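Methyltransferase FkbM (PDB 2PY6) probably transfers methyl groups as a member of the FkbM methyltransferase family, its substrate not established. Local coordinates at residues L24-A29 with H197-P202; D102-L107 with D130-T135; L181-S186 with S219-F224; K229-G234 with R326-I331. All coordinates share one frame; numbering follows the deposited sequence.

In the fold
From the N terminus, helix 19-32 supplies the first half of contact 1, which closes only when the end of helix 184-199 arrives. Nested inside that long loop, contact 2 pairs helices 101-109 and 123-135 beside the six-stranded sheet of the N-terminal region. Contact 3 opens at residues 181-186, before contact 1 has closed, and finishes at 219-224, so the two cross; both use helix 184-199, contact 3 at its start and contact 1 at its end. Contact 4 follows in series and ties strand 229-233 of the seven-stranded sheet to the short helix 328-331. Its centre lies about 23 Å from that of contact 3 and about 52 Å from that of contact 2.

Contact 1. Residues L24-A29 with H197-P202; sequences LAAADA and HLTCEP. With EDO (1,2-ethanediol), chain C.
The imidazole of His-197 meets a 1,2-ethanediol at its edge: O2 of the diol lies in the ring plane, 2.5 Å from His-197 ND1, in a nearly straight hydrogen bond (170°) whose donor may be either group; the separation is shorter than usual, so its exact length is doubtful. Trp-163 stacks on the same ring. Through its other hydroxyl, O1, the diol gives a weak 3.2 Å bond to the carbonyl O of His-197, spanning side chain and backbone; it probably came from the crystallisation liquor. Were His-197 an alanine, the diol would be likely to lose its ND1 partner and Trp-163 the ring it stacks on.

The segments themselves meet through apolar groups, alanine methyls against the side chains of Leu-198 and Thr-199. Ala-26 CB touches Leu-198 CB at 3.9 Å, and the CA atoms of these two residues are only 6.1 Å apart, evidence of a close approach made possible by the methyl side chain. With CG of Leu-198 beside its backbone N (chi1 -68°), CD1 reaches Ala-27 CB at 4.0 Å. Thr-199 puts CG2 4.1 Å from Ala-26 CB, while its OG1 bonds to Asn-195 O and accepts from Glu-201 N at 3.1 Å, an ST turn where helix 184-199 ends. Phe-36, from a loop, touches Ala-26 and Thr-199; Leu-198 rests against helix 164-169, and Ala-27 touches Ile-171 of helix 171-180.

Contact 2. Residues D102-L107 with D130-T135; sequences DRFTEL and DQICRT
Phe-104 is the first residue of 102-107 to reach the facing helix. Its CG stands opposite the backbone N (chi1 157°), which sends the ring across to Ile-132 and Cys-133. There CE2 of Phe-104 lies 4.1 Å from Ile-132 CG2, and CZ comes within 4.0 Å of Cys-133 SG. The sulfur is 5.2 Å from the ring centroid and 85° off the ring normal, so this is an edge-on sulfur-aromatic contact. Next, Thr-105 directs CG2 to Ile-132 CG2 at 3.7 Å, the two side chains meeting at about a right angle. Its OG1 turns back to donate to Asp-102 O at 3.2 Å, from above the carbonyl plane. Replacing Thr-105 by a glycine is likely to open a gap against Ile-132 CG2 and take the hydroxyl donor from Asp-102 O.

The axes of the two short segments approach to 11.1 Å at their closest and cross at -32°, a spacing bridged by these side chains. Both helices lie over one face of the six-stranded sheet, where Phe-104 and Cys-133 share Leu-58 and Ala-116 as neighbours. Only carbon and sulfur surfaces meet between the segments, which implies that the direct contact between them rests on van der Waals packing and the sulfur-ring contact, the hydroxyl of Thr-105 being engaged within its own helix.

Contact 3. Residues L181-S186 with S219-F224; sequences LADDYS and SGLLRF
Ser-186 OG is gripped by several partners: it donates to Asp-183 OD1 at 2.6 Å, meeting that oxygen on its syn side, 26° out of the carboxylate plane, and it accepts from Leu-394 N, with a further weak bond from Arg-395 NH1. The other oxygen, OD2 of Asp-183, takes a 3.3 Å capping bond from Ser-186 N, approached from above the carboxylate plane, and forms a salt bridge with Arg-395 NH2. Asp-183 is thus the N-cap of helix 184-199; its chi1 of 67° sets CG between the backbone N and carbonyl carbon, which folds the carboxylate over the first helical turn. The helix start and the arginine would both be expected to favour its negative charge.

Leu-221 approaches this network with its branched end. CD2 of Leu-221 lies 4.1 Å from Asp-183 OD1, and its CD1 is 4.5 Å from Ser-186 OG, so a pair of methyls borders the hydrogen-bonded pair without sharing in its polar bonds. Behind it, Leu-221 N donates to Ser-219 OG at 3.1 Å, an ST turn, with Gly-220 at positive phi, where a CB would press on the preceding carbonyl O. Leu-221 also packs on Arg-395 of strand 392-396 and Tyr-407 of strand 404-408, placing it between the start of helix 184-199 and the antiparallel edge of the seven-stranded sheet, while Gly-220 N bonds Glu-207 of a neighbouring subunit.

Contact 4. Residues K229-G234 with R326-I331; sequences KMVDCG and RPIDDI
Val-231 and Cys-233 belong to strand 229-233, the first strand in sequence of the seven-stranded sheet and a central one in it, and both direct their side chains at Ile-328 of the short helix 328-331. CG1 of Val-231 lies 4.1 Å from Ile-328 CG2, the two side chains crossing at a slant. At the other branch, CD1 of Ile-328 comes to 4.1 Å from Cys-233 SG. Ile-328 therefore spans two alternate strand residues: with CG1 beside its backbone N (chi1 -74°), CG2 is left opposite that N and takes the Val-231 end.

The strand order 3-2-1-4-5-7-6 is that of class I methyltransferases, in which the first strand runs into a glycine-rich loop that binds the methyl donor; Gly-234, at positive phi, is consistent with the start of such a loop. The side chain of Cys-233 is about 4 Å from an unidentified bound molecule, probably from the crystallisation liquor.

Pro-327 occupies the N-cap position of helix 328-331, its carbonyl O accepting from Asp-330 N at 3.0 Å and Ile-331 N at 3.1 Å. Arg-326 NH2 donates to Asp-330 OD2 at 3.0 Å (168°), a salt bridge in the guanidinium plane but above that of the carboxylate. Met-341, on the adjacent strand 338-341, also touches Ile-328.

Contact 1. Residues L24-A29 with H197-P202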
loop_
_atom_site.group_PDB
_atom_site.type_symbol
_atom_site.label_atom_id
_atom_site.label_comp_id
_atom_site.label_asym_id
_atom_site.label_seq_id
_atom_site.Cartn_x
_atom_site.Cartn_y
_atom_site.Cartn_z
ATOM N N LEU A 24 -2.129 -8.729 45.171
ATOM C CA LEU A 24 -1.444 -8.906 46.436
ATOM C C LEU A 24 -0.461 -10.052 46.373
ATOM O O LEU A 24 0.656 -9.930 46.856
ATOM C CB LEU A 24 -2.465 -9.118 47.553
ATOM C CG LEU A 24 -3.354 -7.916 47.857
ATOM C CD1 LEU A 24 -4.389 -8.237 48.964
ATOM C CD2 LEU A 24 -2.515 -6.729 48.258
ATOM N N ALA A 25 -0.873 -11.159 45.772
ATOM C CA ALA A 25 0.003 -12.324 45.575
ATOM C C ALA A 25 1.211 -11.981 44.695
ATOM O O ALA A 25 2.321 -12.425 44.963
ATOM C CB ALA A 25 -0.778 -13.475 44.926
ATOM N N ALA A 26 0.997 -11.222 43.632
ATOM C CA ALA A 26 2.105 -10.845 42.759
ATOM C C ALA A 26 3.092 -9.913 43.480
ATOM O O ALA A 26 4.296 -10.026 43.335
ATOM C CB ALA A 26 1.594 -10.210 41.514
ATOM N N ALA A 27 2.569 -8.993 44.269
ATOM C CA ALA A 27 3.396 -8.056 44.984
ATOM C C ALA A 27 4.233 -8.768 46.045
ATOM O O ALA A 27 5.402 -8.434 46.258
ATOM C CB ALA A 27 2.526 -6.990 45.605
ATOM N N ASP A 28 3.646 -9.761 46.699
ATOM C CA ASP A 28 4.403 -10.515 47.680
ATOM C C ASP A 28 5.482 -11.355 47.020
ATOM O O ASP A 28 6.600 -11.417 47.540
ATOM C CB ASP A 28 3.500 -11.374 48.560
ATOM C CG ASP A 28 2.695 -10.542 49.583
ATOM O OD1 ASP A 28 2.932 -9.316 49.721
ATOM O OD2 ASP A 28 1.819 -11.133 50.259
ATOM N N ALA A 29 5.153 -11.960 45.872
ATOM C CA ALA A 29 6.074 -12.825 45.143
ATOM C C ALA A 29 7.287 -12.029 44.681
ATOM O O ALA A 29 8.417 -12.424 44.955
ATOM C CB ALA A 29 5.364 -13.477 43.972
ATOM N N HIS A 197 2.431 -4.450 35.488
ATOM C CA HIS A 197 3.717 -4.002 36.004
ATOM C C HIS A 197 4.338 -5.009 36.984
ATOM O O HIS A 197 5.529 -5.229 36.953
ATOM C CB HIS A 197 3.616 -2.607 36.660
ATOM C CG HIS A 197 3.218 -1.508 35.712
ATOM N ND1 HIS A 197 4.022 -1.083 34.677
ATOM C CD2 HIS A 197 2.089 -0.758 35.643
ATOM C CE1 HIS A 197 3.393 -0.142 33.991
ATOM N NE2 HIS A 197 2.219 0.075 34.560
ATOM N N LEU A 198 3.541 -5.634 37.849
ATOM C CA LEU A 198 4.104 -6.608 38.786
ATOM C C LEU A 198 4.573 -7.907 38.102
ATOM O O LEU A 198 5.553 -8.490 38.510
ATOM C CB LEU A 198 3.105 -6.949 39.894
ATOM C CG LEU A 198 2.775 -5.850 40.897
ATOM C CD1 LEU A 198 1.594 -6.239 41.743
ATOM C CD2 LEU A 198 3.966 -5.526 41.750
ATOM N N THR A 199 3.857 -8.332 37.068
ATOM C CA THR A 199 4.095 -9.614 36.416
ATOM C C THR A 199 4.744 -9.608 35.052
ATOM O O THR A 199 5.215 -10.665 34.627
ATOM C CB THR A 199 2.771 -10.337 36.170
ATOM O OG1 THR A 199 1.992 -9.591 35.245
ATOM C CG2 THR A 199 1.986 -10.513 37.477
ATOM N N CYS A 200 4.744 -8.454 34.379
ATOM C CA CYS A 200 5.237 -8.294 32.989
ATOM C C CYS A 200 4.323 -9.007 31.983
ATOM O O CYS A 200 4.754 -9.300 30.897
ATOM C CB CYS A 200 6.669 -8.828 32.792
ATOM S SG CYS A 200 7.914 -8.215 33.909
ATOM N N GLU A 201 3.067 -9.265 32.352
ATOM C CA GLU A 201 2.126 -9.998 31.526
ATOM C C GLU A 201 1.112 -9.064 30.875
ATOM O O GLU A 201 0.168 -8.625 31.524
ATOM C CB GLU A 201 1.380 -11.072 32.366
ATOM C CG GLU A 201 0.252 -11.799 31.601
ATOM C CD GLU A 201 0.687 -12.379 30.241
ATOM O OE1 GLU A 201 1.421 -13.368 30.210
ATOM O OE2 GLU A 201 0.253 -11.866 29.192
ATOM N N PRO A 202 1.291 -8.760 29.581
ATOM C CA PRO A 202 0.357 -7.831 28.926
ATOM C C PRO A 202 -1.106 -8.240 28.851
ATOM O O PRO A 202 -1.959 -7.369 28.686
ATOM C CB PRO A 202 0.933 -7.697 27.527
ATOM C CG PRO A 202 1.744 -8.866 27.307
ATOM C CD PRO A 202 2.352 -9.175 28.651
HETATM C C1 EDO C . 7.206 -4.204 34.488
HETATM O O1 EDO C . 6.663 -5.406 34.018
HETATM C C2 EDO C . 6.771 -3.034 33.609
HETATM O O2 EDO C . 6.362 -1.928 34.430
#

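Contact 2. Residues D102-L107 with D130-T135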
loop_
_atom_site.group_PDB
_atom_site.type_symbol
_atom_site.label_atom_id
_atom_site.label_comp_id
_atom_site.label_asym_id
_atom_site.label_seq_id
_atom_site.Cartn_x
_atom_site.Cartn_y
_atom_site.Cartn_z
ATOM N N ASP A 102 13.469 -19.480 9.905
ATOM C CA ASP A 102 14.065 -20.813 9.748
ATOM C C ASP A 102 15.527 -20.854 10.221
ATOM O O ASP A 102 15.944 -21.831 10.811
ATOM C CB ASP A 102 13.970 -21.338 8.300
ATOM C CG ASP A 102 12.581 -21.867 7.936
ATOM O OD1 ASP A 102 11.725 -22.109 8.840
ATOM O OD2 ASP A 102 12.343 -22.060 6.721
ATOM N N ARG A 103 16.293 -19.795 9.971
ATOM C CA ARG A 103 17.677 -19.736 10.431
ATOM C C ARG A 103 17.767 -19.675 11.975
ATOM O O ARG A 103 18.641 -20.299 12.595
ATOM C CB ARG A 103 18.376 -18.541 9.776
ATOM C CG ARG A 103 19.851 -18.317 10.157
ATOM C CD ARG A 103 20.728 -19.537 9.967
ATOM N NE ARG A 103 22.146 -19.223 10.239
ATOM C CZ ARG A 103 23.063 -20.065 10.741
ATOM N NH1 ARG A 103 22.747 -21.314 11.109
ATOM N NH2 ARG A 103 24.313 -19.635 10.925
ATOM N N PHE A 104 16.829 -18.953 12.576
ATOM C CA PHE A 104 16.724 -18.822 14.008
ATOM C C PHE A 104 16.417 -20.153 14.687
ATOM O O PHE A 104 17.082 -20.520 15.646
ATOM C CB PHE A 104 15.657 -17.761 14.334
ATOM C CG PHE A 104 15.034 -17.888 15.709
ATOM C CD1 PHE A 104 15.808 -17.807 16.857
ATOM C CD2 PHE A 104 13.658 -17.994 15.843
ATOM C CE1 PHE A 104 15.230 -17.889 18.103
ATOM C CE2 PHE A 104 13.080 -18.081 17.082
ATOM C CZ PHE A 104 13.868 -18.028 18.220
ATOM N N THR A 105 15.403 -20.869 14.214
ATOM C CA THR A 105 15.060 -22.192 14.810
ATOM C C THR A 105 16.254 -23.146 14.688
ATOM O O THR A 105 16.522 -23.908 15.612
ATOM C CB THR A 105 13.741 -22.805 14.244
ATOM O OG1 THR A 105 13.851 -23.029 12.843
ATOM C CG2 THR A 105 12.578 -21.879 14.474
ATOM N N GLU A 106 17.008 -23.052 13.586
ATOM C CA GLU A 106 18.217 -23.867 13.395
ATOM C C GLU A 106 19.273 -23.488 14.448
ATOM O O GLU A 106 19.747 -24.347 15.159
ATOM C CB GLU A 106 18.776 -23.735 11.962
ATOM N N LEU A 107 19.603 -22.208 14.590
ATOM C CA LEU A 107 20.555 -21.783 15.637
ATOM C C LEU A 107 20.117 -22.196 17.057
ATOM O O LEU A 107 20.934 -22.571 17.908
ATOM C CB LEU A 107 20.727 -20.261 15.611
ATOM C CG LEU A 107 21.431 -19.673 14.378
ATOM C CD1 LEU A 107 21.230 -18.150 14.376
ATOM C CD2 LEU A 107 22.893 -20.067 14.363
ATOM N N ASP A 130 5.765 -16.253 19.489
ATOM C CA ASP A 130 5.591 -16.979 20.732
ATOM C C ASP A 130 5.335 -18.434 20.450
ATOM O O ASP A 130 5.913 -19.266 21.107
ATOM C CB ASP A 130 4.468 -16.389 21.606
ATOM C CG ASP A 130 4.924 -15.149 22.390
ATOM O OD1 ASP A 130 6.155 -14.958 22.541
ATOM O OD2 ASP A 130 4.054 -14.355 22.820
ATOM N N GLN A 131 4.503 -18.753 19.456
ATOM C CA GLN A 131 4.279 -20.146 19.140
ATOM C C GLN A 131 5.515 -20.761 18.492
ATOM O O GLN A 131 5.829 -21.874 18.786
ATOM C CB GLN A 131 3.020 -20.371 18.302
ATOM C CG GLN A 131 2.690 -21.852 18.102
ATOM C CD GLN A 131 2.571 -22.647 19.406
ATOM O OE1 GLN A 131 1.801 -22.287 20.308
ATOM N NE2 GLN A 131 3.330 -23.747 19.501
ATOM N N ILE A 132 6.209 -20.074 17.594
ATOM C CA ILE A 132 7.453 -20.629 17.045
ATOM C C ILE A 132 8.389 -21.082 18.163
ATOM O O ILE A 132 8.963 -22.176 18.110
ATOM C CB ILE A 132 8.234 -19.580 16.197
ATOM C CG1 ILE A 132 7.517 -19.315 14.865
ATOM C CG2 ILE A 132 9.691 -20.024 15.959
ATOM C CD1 ILE A 132 7.325 -20.531 13.997
ATOM N N CYS A 133 8.546 -20.226 19.172
ATOM C CA CYS A 133 9.410 -20.524 20.299
ATOM C C CYS A 133 8.912 -21.714 21.073
ATOM O O CYS A 133 9.701 -22.593 21.374
ATOM C CB CYS A 133 9.566 -19.303 21.213
ATOM S SG CYS A 133 10.497 -17.945 20.413
ATOM N N ARG A 134 7.613 -21.760 21.379
ATOM C CA ARG A 134 7.037 -22.892 22.138
ATOM C C ARG A 134 7.181 -24.215 21.417
ATOM O O ARG A 134 7.605 -25.209 22.019
ATOM C CB ARG A 134 5.565 -22.652 22.510
ATOM C CG ARG A 134 5.368 -21.478 23.491
ATOM C CD ARG A 134 3.950 -21.412 24.000
ATOM N NE ARG A 134 2.909 -21.181 22.978
ATOM C CZ ARG A 134 2.287 -20.017 22.728
ATOM N NH1 ARG A 134 2.591 -18.914 23.385
ATOM N NH2 ARG A 134 1.336 -19.944 21.799
ATOM N N THR A 135 6.853 -24.218 20.128
ATOM C CA THR A 135 6.993 -25.406 19.279
ATOM C C THR A 135 8.406 -25.985 19.385
ATOM O O THR A 135 8.581 -27.184 19.520
ATOM C CB THR A 135 6.682 -25.056 17.773
ATOM O OG1 THR A 135 5.289 -24.746 17.615
ATOM C CG2 THR A 135 7.005 -26.207 16.854
#

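Contact 3. Residues L181-S186 with S219-F224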
loop_
_atom_site.group_PDB
_atom_site.type_symbol
_atom_site.label_atom_id
_atom_site.label_comp_id
_atom_site.label_asym_id
_atom_site.label_seq_id
_atom_site.Cartn_x
_atom_site.Cartn_y
_atom_site.Cartn_z
ATOM N N LEU A 181 -12.383 4.641 43.998
ATOM C CA LEU A 181 -12.922 4.624 42.652
ATOM C C LEU A 181 -14.428 4.349 42.716
ATOM O O LEU A 181 -14.892 3.496 43.499
ATOM C CB LEU A 181 -12.158 3.604 41.798
ATOM C CG LEU A 181 -10.673 3.894 41.522
ATOM C CD1 LEU A 181 -9.933 2.718 40.869
ATOM C CD2 LEU A 181 -10.513 5.128 40.623
ATOM N N ALA A 182 -15.195 5.081 41.900
ATOM C CA ALA A 182 -16.673 5.016 41.963
ATOM C C ALA A 182 -17.353 3.762 41.370
ATOM O O ALA A 182 -18.481 3.439 41.733
ATOM C CB ALA A 182 -17.253 6.257 41.327
ATOM N N ASP A 183 -16.678 3.058 40.478
ATOM C CA ASP A 183 -17.294 1.938 39.779
ATOM C C ASP A 183 -16.360 0.719 39.752
ATOM O O ASP A 183 -15.129 0.846 39.833
ATOM C CB ASP A 183 -17.710 2.390 38.356
ATOM C CG ASP A 183 -16.521 2.716 37.464
ATOM O OD1 ASP A 183 -15.756 3.676 37.759
ATOM O OD2 ASP A 183 -16.356 1.995 36.463
ATOM N N ASP A 184 -16.961 -0.463 39.690
ATOM C CA ASP A 184 -16.235 -1.710 39.687
ATOM C C ASP A 184 -15.281 -1.872 38.520
ATOM O O ASP A 184 -14.206 -2.445 38.674
ATOM C CB ASP A 184 -17.210 -2.889 39.714
ATOM C CG ASP A 184 -18.063 -2.940 40.999
ATOM O OD1 ASP A 184 -17.545 -2.707 42.108
ATOM O OD2 ASP A 184 -19.261 -3.283 40.903
ATOM N N TYR A 185 -15.649 -1.396 37.342
ATOM C CA TYR A 185 -14.778 -1.537 36.174
ATOM C C TYR A 185 -13.448 -0.717 36.290
ATOM O O TYR A 185 -12.379 -1.111 35.804
ATOM C CB TYR A 185 -15.607 -1.226 34.893
ATOM C CG TYR A 185 -14.879 -1.452 33.581
ATOM C CD1 TYR A 185 -13.969 -2.501 33.423
ATOM C CD2 TYR A 185 -15.163 -0.678 32.476
ATOM C CE1 TYR A 185 -13.319 -2.729 32.204
ATOM C CE2 TYR A 185 -14.519 -0.903 31.257
ATOM C CZ TYR A 185 -13.594 -1.938 31.134
ATOM O OH TYR A 185 -12.977 -2.178 29.927
ATOM N N SER A 186 -13.527 0.423 36.960
ATOM C CA SER A 186 -12.363 1.216 37.271
ATOM C C SER A 186 -11.460 0.451 38.214
ATOM O O SER A 186 -10.234 0.467 38.064
ATOM C CB SER A 186 -12.777 2.519 37.933
ATOM O OG SER A 186 -13.272 3.406 36.971
ATOM N N SER A 219 -15.553 7.403 27.281
ATOM C CA SER A 219 -15.115 6.547 28.399
ATOM C C SER A 219 -16.196 5.743 29.118
ATOM O O SER A 219 -15.880 4.822 29.878
ATOM C CB SER A 219 -14.416 7.386 29.474
ATOM O OG SER A 219 -15.322 8.206 30.201
ATOM N N GLY A 220 -17.461 6.104 28.899
ATOM C CA GLY A 220 -18.559 5.525 29.633
ATOM C C GLY A 220 -18.803 6.231 30.975
ATOM O O GLY A 220 -19.630 5.789 31.756
ATOM N N LEU A 221 -18.119 7.339 31.239
ATOM C CA LEU A 221 -18.212 8.005 32.546
ATOM C C LEU A 221 -18.612 9.464 32.541
ATOM O O LEU A 221 -19.191 9.930 33.533
ATOM C CB LEU A 221 -16.849 7.879 33.293
ATOM C CG LEU A 221 -16.413 6.483 33.717
ATOM C CD1 LEU A 221 -14.951 6.472 34.157
ATOM C CD2 LEU A 221 -17.325 5.909 34.763
ATOM N N LEU A 222 -18.304 10.171 31.450
ATOM C CA LEU A 222 -18.567 11.611 31.304
ATOM C C LEU A 222 -19.705 11.999 30.367
ATOM O O LEU A 222 -19.916 11.387 29.347
ATOM C CB LEU A 222 -17.309 12.311 30.799
ATOM C CG LEU A 222 -16.019 12.149 31.628
ATOM C CD1 LEU A 222 -14.959 12.946 30.961
ATOM C CD2 LEU A 222 -16.143 12.571 33.099
ATOM N N ARG A 223 -20.414 13.056 30.741
ATOM C CA ARG A 223 -21.471 13.642 29.942
ATOM C C ARG A 223 -20.953 14.988 29.395
ATOM O O ARG A 223 -20.509 15.842 30.162
ATOM C CB ARG A 223 -22.681 13.933 30.832
ATOM C CG ARG A 223 -23.962 14.186 30.086
ATOM C CD ARG A 223 -25.013 14.878 30.971
ATOM N NE ARG A 223 -24.931 16.343 30.848
ATOM C CZ ARG A 223 -25.443 17.050 29.827
ATOM N NH1 ARG A 223 -26.061 16.453 28.811
ATOM N NH2 ARG A 223 -25.346 18.376 29.805
ATOM N N PHE A 224 -21.053 15.187 28.093
ATOM C CA PHE A 224 -20.669 16.424 27.489
ATOM C C PHE A 224 -21.956 17.131 27.039
ATOM O O PHE A 224 -22.857 16.506 26.483
ATOM C CB PHE A 224 -19.725 16.189 26.316
ATOM C CG PHE A 224 -18.449 15.510 26.705
ATOM C CD1 PHE A 224 -17.370 16.240 27.178
ATOM C CD2 PHE A 224 -18.339 14.139 26.639
ATOM C CE1 PHE A 224 -16.208 15.618 27.577
ATOM C CE2 PHE A 224 -17.175 13.504 27.033
ATOM C CZ PHE A 224 -16.103 14.249 27.504
#

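Contact 4. Residues K229-G234 with R326-I331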
loop_
_atom_site.group_PDB
_atom_site.type_symbol
_atom_site.label_atom_id
_atom_site.label_comp_id
_atom_site.label_asym_id
_atom_site.label_seq_id
_atom_site.Cartn_x
_atom_site.Cartn_y
_atom_site.Cartn_z
ATOM N N LYS A 229 -16.495 24.076 27.412
ATOM C CA LYS A 229 -15.330 24.947 27.370
ATOM C C LYS A 229 -14.184 24.042 27.787
ATOM O O LYS A 229 -14.020 23.702 28.975
ATOM C CB LYS A 229 -15.496 26.186 28.272
ATOM C CG LYS A 229 -16.668 27.133 27.841
ATOM C CD LYS A 229 -17.020 28.161 28.944
ATOM C CE LYS A 229 -18.082 29.186 28.476
ATOM N NZ LYS A 229 -18.614 30.136 29.546
HETATM N N MSE A 230 -13.438 23.600 26.776
HETATM C CA MSE A 230 -12.349 22.634 26.953
HETATM C C MSE A 230 -10.920 23.182 26.925
HETATM O O MSE A 230 -10.539 23.906 25.986
HETATM C CB MSE A 230 -12.444 21.560 25.828
HETATM C CG MSE A 230 -11.423 20.522 25.959
HETATM SE SE MSE A 230 -11.439 19.014 24.779
HETATM C CE MSE A 230 -11.239 19.755 23.166
ATOM N N VAL A 231 -10.148 22.830 27.961
ATOM C CA VAL A 231 -8.716 23.085 27.981
ATOM C C VAL A 231 -8.120 21.774 27.440
ATOM O O VAL A 231 -8.245 20.683 28.038
ATOM C CB VAL A 231 -8.168 23.429 29.391
ATOM C CG1 VAL A 231 -6.655 23.642 29.370
ATOM C CG2 VAL A 231 -8.875 24.662 29.948
ATOM N N ASP A 232 -7.529 21.886 26.257
ATOM C CA ASP A 232 -6.878 20.757 25.584
ATOM C C ASP A 232 -5.378 20.916 25.865
ATOM O O ASP A 232 -4.624 21.542 25.112
ATOM C CB ASP A 232 -7.234 20.800 24.111
ATOM C CG ASP A 232 -6.594 19.710 23.310
ATOM O OD1 ASP A 232 -5.819 18.905 23.866
ATOM O OD2 ASP A 232 -6.861 19.692 22.094
ATOM N N CYS A 233 -4.958 20.319 26.976
ATOM C CA CYS A 233 -3.606 20.447 27.465
ATOM C C CYS A 233 -2.775 19.295 26.896
ATOM O O CYS A 233 -3.013 18.123 27.223
ATOM C CB CYS A 233 -3.658 20.496 29.005
ATOM S SG CYS A 233 -2.143 20.901 29.781
ATOM N N GLY A 234 -1.813 19.654 26.042
ATOM C CA GLY A 234 -0.997 18.713 25.264
ATOM C C GLY A 234 -1.809 18.401 24.003
ATOM O O GLY A 234 -2.141 17.254 23.737
ATOM N N ARG A 326 3.507 28.275 31.221
ATOM C CA ARG A 326 2.575 29.140 31.894
ATOM C C ARG A 326 1.569 28.268 32.606
ATOM O O ARG A 326 1.360 27.127 32.174
ATOM C CB ARG A 326 1.822 29.944 30.842
ATOM C CG ARG A 326 2.719 30.821 29.933
ATOM C CD ARG A 326 1.839 31.551 28.930
ATOM N NE ARG A 326 0.905 32.442 29.605
ATOM C CZ ARG A 326 -0.193 32.950 29.054
ATOM N NH1 ARG A 326 -0.542 32.666 27.819
ATOM N NH2 ARG A 326 -0.953 33.755 29.771
ATOM N N PRO A 327 0.951 28.782 33.692
ATOM C CA PRO A 327 -0.118 28.034 34.325
ATOM C C PRO A 327 -1.433 28.181 33.546
ATOM O O PRO A 327 -1.692 29.243 32.992
ATOM C CB PRO A 327 -0.228 28.676 35.724
ATOM C CG PRO A 327 0.180 30.067 35.499
ATOM C CD PRO A 327 1.228 30.032 34.414
ATOM N N ILE A 328 -2.222 27.110 33.526
ATOM C CA ILE A 328 -3.545 27.070 32.860
ATOM C C ILE A 328 -4.477 28.216 33.279
ATOM O O ILE A 328 -5.135 28.798 32.429
ATOM C CB ILE A 328 -4.239 25.694 33.101
ATOM C CG1 ILE A 328 -3.556 24.632 32.242
ATOM C CG2 ILE A 328 -5.743 25.723 32.729
ATOM C CD1 ILE A 328 -3.761 23.208 32.694
ATOM N N ASP A 329 -4.522 28.506 34.580
ATOM C CA ASP A 329 -5.329 29.574 35.140
ATOM C C ASP A 329 -4.992 30.932 34.504
ATOM O O ASP A 329 -5.837 31.791 34.417
ATOM C CB ASP A 329 -5.118 29.702 36.662
ATOM C CG ASP A 329 -5.739 28.570 37.464
ATOM O OD1 ASP A 329 -6.704 27.949 36.999
ATOM O OD2 ASP A 329 -5.279 28.335 38.602
ATOM N N ASP A 330 -3.754 31.138 34.093
ATOM C CA ASP A 330 -3.364 32.418 33.399
ATOM C C ASP A 330 -3.584 32.355 31.881
ATOM O O ASP A 330 -3.874 33.357 31.258
ATOM C CB ASP A 330 -1.924 32.837 33.721
ATOM C CG ASP A 330 -1.630 34.283 33.313
ATOM O OD1 ASP A 330 -2.403 35.192 33.688
ATOM O OD2 ASP A 330 -0.611 34.518 32.637
ATOM N N ILE A 331 -3.458 31.178 31.293
ATOM C CA ILE A 331 -3.622 31.000 29.826
ATOM C C ILE A 331 -5.062 31.224 29.376
ATOM O O ILE A 331 -5.313 31.886 28.358
ATOM C CB ILE A 331 -3.158 29.561 29.385
ATOM C CG1 ILE A 331 -1.654 29.376 29.611
ATOM C CG2 ILE A 331 -3.509 29.282 27.906
ATOM C CD1 ILE A 331 -1.151 27.903 29.545
#